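Local coordinates for regulator of G-protein signalling 3 isoform 1 (Homo sapiens, PDB 2F5Y) that probably regulates G-protein signalling and carries a PDZ domain, a fold that typically binds the C-terminal tails of partner proteins, at residues 7-10 with 15-18; 29-34 with 40-45. All blocks are in the same frame, centred on the assembly; numbering follows the deposited sequence.

Contact 1: residues 7-10 with 15-18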
loop_
_atom_site.group_PDB
_atom_site.type_symbol
_atom_site.label_atom_id
_atom_site.label_comp_id
_atom_site.label_asym_id
_atom_site.label_seq_id
_atom_site.Cartn_x
_atom_site.Cartn_y
_atom_site.Cartn_z
ATOM N N ILE A 7 7.703 -2.433 -1.810
ATOM C CA ILE A 7 6.850 -3.610 -1.963
ATOM C C ILE A 7 6.139 -3.518 -3.316
ATOM O O ILE A 7 5.434 -2.532 -3.577
ATOM C CB ILE A 7 5.771 -3.655 -0.854
ATOM C CG1 ILE A 7 6.400 -3.576 0.544
ATOM C CG2 ILE A 7 4.885 -4.918 -0.986
ATOM C CD1 ILE A 7 7.295 -4.741 0.906
ATOM N N THR A 8 6.317 -4.543 -4.158
ATOM C CA THR A 8 5.755 -4.567 -5.526
ATOM C C THR A 8 4.597 -5.568 -5.572
ATOM O O THR A 8 4.791 -6.763 -5.392
ATOM C CB THR A 8 6.824 -4.964 -6.606
ATOM O OG1 THR A 8 7.890 -4.000 -6.626
ATOM C CG2 THR A 8 6.208 -5.024 -7.994
ATOM N N ILE A 9 3.392 -5.072 -5.816
ATOM C CA ILE A 9 2.208 -5.903 -5.750
ATOM C C ILE A 9 1.523 -5.889 -7.086
ATOM O O ILE A 9 0.937 -4.879 -7.454
ATOM C CB ILE A 9 1.203 -5.391 -4.730
ATOM C CG1 ILE A 9 1.898 -5.066 -3.409
ATOM C CG2 ILE A 9 0.072 -6.427 -4.558
ATOM C CD1 ILE A 9 1.066 -4.184 -2.489
ATOM N N PRO A 10 1.598 -7.004 -7.824
ATOM C CA PRO A 10 0.780 -7.139 -9.035
ATOM C C PRO A 10 -0.698 -7.266 -8.678
ATOM O O PRO A 10 -1.040 -7.773 -7.611
ATOM C CB PRO A 10 1.309 -8.416 -9.705
ATOM C CG PRO A 10 2.601 -8.746 -8.986
ATOM C CD PRO A 10 2.457 -8.175 -7.598
ATOM N N GLY A 15 -8.354 -6.954 -6.940
ATOM C CA GLY A 15 -7.527 -5.885 -6.424
ATOM C C GLY A 15 -6.237 -6.401 -5.822
ATOM O O GLY A 15 -5.707 -7.409 -6.262
ATOM N N PHE A 16 -5.755 -5.707 -4.796
ATOM C CA PHE A 16 -4.416 -5.920 -4.248
ATOM C C PHE A 16 -4.391 -6.533 -2.848
ATOM O O PHE A 16 -3.315 -6.742 -2.294
ATOM C CB PHE A 16 -3.649 -4.583 -4.249
ATOM C CG PHE A 16 -3.546 -3.948 -5.620
ATOM C CD1 PHE A 16 -4.544 -3.108 -6.084
ATOM C CD2 PHE A 16 -2.461 -4.217 -6.446
ATOM C CE1 PHE A 16 -4.462 -2.535 -7.340
ATOM C CE2 PHE A 16 -2.360 -3.643 -7.704
ATOM C CZ PHE A 16 -3.360 -2.807 -8.156
ATOM N N GLY A 17 -5.557 -6.783 -2.267
ATOM C CA GLY A 17 -5.671 -7.570 -1.032
ATOM C C GLY A 17 -5.184 -6.914 0.251
ATOM O O GLY A 17 -4.594 -7.576 1.110
ATOM N N PHE A 18 -5.419 -5.614 0.387
ATOM C CA PHE A 18 -5.133 -4.916 1.641
ATOM C C PHE A 18 -6.037 -3.718 1.878
ATOM O O PHE A 18 -6.651 -3.192 0.947
ATOM C CB PHE A 18 -3.666 -4.485 1.724
ATOM C CG PHE A 18 -3.298 -3.334 0.816
ATOM C CD1 PHE A 18 -2.958 -3.560 -0.514
ATOM C CD2 PHE A 18 -3.250 -2.030 1.302
ATOM C CE1 PHE A 18 -2.607 -2.506 -1.338
ATOM C CE2 PHE A 18 -2.903 -0.967 0.464
ATOM C CZ PHE A 18 -2.568 -1.212 -0.840
#
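The carbonyl oxygen of I9 sits at the edge of the F16 ring, near its plane. I9 O lies 3.5 Å from F16 CE2 and 3.6 Å from F16 CD2, so two neighbouring ring carbons share this polar atom. The contact is van der Waals in kind. On the same edge, I9 CG2 meets F16 CD2 at 3.9 Å, also in the ring plane. With CG anti to the carbonyl carbon of F16 (chi1 -57°), the ring presents its CD2-CE2 edge to I9. I9 uses its other branch differently: CD1 approaches F18 CE1 obliquely, at 4.2 Å. I9 thus gives one methyl to each aromatic residue, F16 in the loop and F18 at the start of strand 18-21. Around them, F16 also packs on I75 of strand 74-81 and on I68 of helix 61-69. With an alanine in place of F16, I9 O and CG2 would lose their aromatic neighbour, and a gap would probably open between strand 3-10 and helix 61-69. Residues 15-18 read Gly-Phe-Gly-Phe and lead into strand 18-21. They correspond to the GLGF carboxylate-binding loop of PDZ domains, whose backbone amides probably receive the terminal carboxylate of a peptide.

Contact 2: residues 29-34 with 40-45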
loop_
_atom_site.group_PDB
_atom_site.type_symbol
_atom_site.label_atom_id
_atom_site.label_comp_id
_atom_site.label_asym_id
_atom_site.label_seq_id
_atom_site.Cartn_x
_atom_site.Cartn_y
_atom_site.Cartn_z
ATOM N N GLN A 29 -4.012 -0.912 7.164
ATOM C CA GLN A 29 -4.844 -1.443 8.231
ATOM C C GLN A 29 -4.598 -2.927 8.370
ATOM O O GLN A 29 -4.287 -3.409 9.441
ATOM C CB GLN A 29 -6.334 -1.253 7.935
ATOM C CG GLN A 29 -7.032 -0.187 8.707
ATOM C CD GLN A 29 -7.209 -0.450 10.206
ATOM O OE1 GLN A 29 -6.469 -1.210 10.847
ATOM N NE2 GLN A 29 -8.200 0.225 10.775
ATOM N N ALA A 30 -4.787 -3.637 7.268
ATOM C CA ALA A 30 -4.674 -5.083 7.240
ATOM C C ALA A 30 -4.305 -5.536 5.843
ATOM O O ALA A 30 -4.296 -4.745 4.878
ATOM C CB ALA A 30 -5.995 -5.753 7.700
ATOM N N VAL A 31 -3.996 -6.820 5.768
ATOM C CA VAL A 31 -3.531 -7.482 4.568
ATOM C C VAL A 31 -4.303 -8.798 4.562
ATOM O O VAL A 31 -4.390 -9.449 5.594
ATOM C CB VAL A 31 -1.989 -7.725 4.667
ATOM C CG1 VAL A 31 -1.570 -8.940 3.901
ATOM C CG2 VAL A 31 -1.205 -6.487 4.190
ATOM N N ASP A 32 -4.888 -9.169 3.426
ATOM C CA ASP A 32 -5.709 -10.373 3.351
ATOM C C ASP A 32 -4.817 -11.601 3.303
ATOM O O ASP A 32 -3.811 -11.618 2.597
ATOM C CB ASP A 32 -6.602 -10.348 2.107
ATOM C CG ASP A 32 -7.460 -9.087 2.014
ATOM O OD1 ASP A 32 -7.303 -8.172 2.857
ATOM O OD2 ASP A 32 -8.297 -9.017 1.091
ATOM N N SER A 33 -5.183 -12.632 4.047
ATOM C CA SER A 33 -4.368 -13.846 4.089
ATOM C C SER A 33 -4.303 -14.514 2.716
ATOM O O SER A 33 -5.321 -14.925 2.164
ATOM C CB SER A 33 -4.879 -14.838 5.137
ATOM O OG SER A 33 -3.776 -15.410 5.817
ATOM N N GLY A 34 -3.095 -14.590 2.168
ATOM C CA GLY A 34 -2.863 -15.196 0.866
ATOM C C GLY A 34 -3.226 -14.326 -0.327
ATOM O O GLY A 34 -3.304 -14.830 -1.438
ATOM N N ALA A 40 3.461 -10.504 -1.465
ATOM C CA ALA A 40 4.411 -9.445 -1.831
ATOM C C ALA A 40 5.267 -8.966 -0.646
ATOM O O ALA A 40 6.390 -8.487 -0.850
ATOM C CB ALA A 40 3.671 -8.236 -2.459
ATOM N N GLY A 41 4.733 -9.064 0.575
ATOM C CA GLY A 41 5.454 -8.638 1.786
ATOM C C GLY A 41 4.876 -7.430 2.538
ATOM O O GLY A 41 5.409 -7.033 3.566
ATOM N N LEU A 42 3.781 -6.843 2.062
ATOM C CA LEU A 42 3.111 -5.782 2.822
ATOM C C LEU A 42 2.633 -6.329 4.171
ATOM O O LEU A 42 2.354 -7.513 4.306
ATOM C CB LEU A 42 1.923 -5.240 2.032
ATOM C CG LEU A 42 1.417 -3.833 2.327
ATOM C CD1 LEU A 42 2.454 -2.806 1.934
ATOM C CD2 LEU A 42 0.119 -3.602 1.589
ATOM N N GLN A 43 2.580 -5.474 5.178
ATOM C CA GLN A 43 2.076 -5.885 6.472
ATOM C C GLN A 43 1.434 -4.713 7.180
ATOM O O GLN A 43 1.688 -3.559 6.854
ATOM C CB GLN A 43 3.185 -6.507 7.328
ATOM C CG GLN A 43 4.281 -5.555 7.732
ATOM C CD GLN A 43 5.390 -6.257 8.478
ATOM O OE1 GLN A 43 5.846 -7.316 8.064
ATOM N NE2 GLN A 43 5.834 -5.665 9.586
ATOM N N GLN A 44 0.584 -5.036 8.146
ATOM C CA GLN A 44 -0.140 -4.029 8.894
ATOM C C GLN A 44 0.829 -3.094 9.616
ATOM O O GLN A 44 1.937 -3.505 9.971
ATOM C CB GLN A 44 -1.104 -4.695 9.875
ATOM C CG GLN A 44 -0.436 -5.447 10.990
ATOM C CD GLN A 44 -1.406 -6.359 11.726
ATOM O OE1 GLN A 44 -1.924 -7.326 11.158
ATOM N NE2 GLN A 44 -1.651 -6.056 12.997
ATOM N N LEU A 45 0.384 -1.847 9.825
ATOM C CA LEU A 45 1.179 -0.755 10.418
ATOM C C LEU A 45 2.162 -0.115 9.444
ATOM O O LEU A 45 2.759 0.922 9.763
ATOM C CB LEU A 45 1.922 -1.165 11.704
ATOM C CG LEU A 45 1.234 -0.998 13.062
ATOM C CD1 LEU A 45 0.816 0.442 13.299
ATOM C CD2 LEU A 45 0.049 -1.931 13.157
HETATM O O HOH W 1 -2.494 -1.471 11.175
HETATM O O HOH W 2 -2.994 -7.980 8.777
#
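The end of strand 27-31, one of the two strands of the small antiparallel sheet in this PDZ fold, carries V31 against L42 in the loop after helix 36-40. Q29 and A30 both face T19 in a classic beta bulge. On the loop side, G41 closes the helix in a Schellman motif, with positive phi and two bonds back into the last turn. The chain then runs past the strand, and the touching parts are 137° apart in direction. V31 makes the apolar contact with one methyl. Anti to the V31 carbonyl carbon, CG2 is the methyl that meets L42: it lies 3.7 Å from L42 O and 4.0 Å from L42 CB. L42 CG and CD2 lie slightly farther from the same methyl. L42 is buried, and it continues the packing inward onto F18, L77 and V79. Farther along, Q44 CB rests on the carbonyl oxygen Q29 O at 3.5 Å. Two waters complete the seam. One donates to Q29 O and accepts a weak bond from L45 N, both at 3.2 Å. L45 also has a backbone bond to V28, so the loop is tied to the strand directly as well. The second water serves Q44. The CG of Q44 stands between backbone N and carbonyl carbon (chi1 67°), and the chain is extended beyond it. The amide is thereby carried alongside the strand, where the water donates to Q44 OE1 at 2.7 Å and accepts a weak 3.4 Å bond from V31 N.

Overall arrangement
The centres of contacts 1 and 2 are about 9 Å apart, and the two meet directly. G17 O and D32 N lie 2.8 Å apart, a probable hydrogen bond from the glycine-rich loop of contact 1 to the chain just beyond strand 27-31 of contact 2. F18 belongs to both contacts: its CG packs on L42 CD2 at 3.5 Å. A further touch brings T8 O to 3.5 Å from A40 CB. Contact 1 holds the probable carboxylate-binding loop against strand 3-10. Contact 2 joins strand 27-31, which pairs with strand 18-21, to the loop after helix 36-40. In PDZ domains, the peptide groove lies between strands and helices equivalent to 18-21 and 61-69.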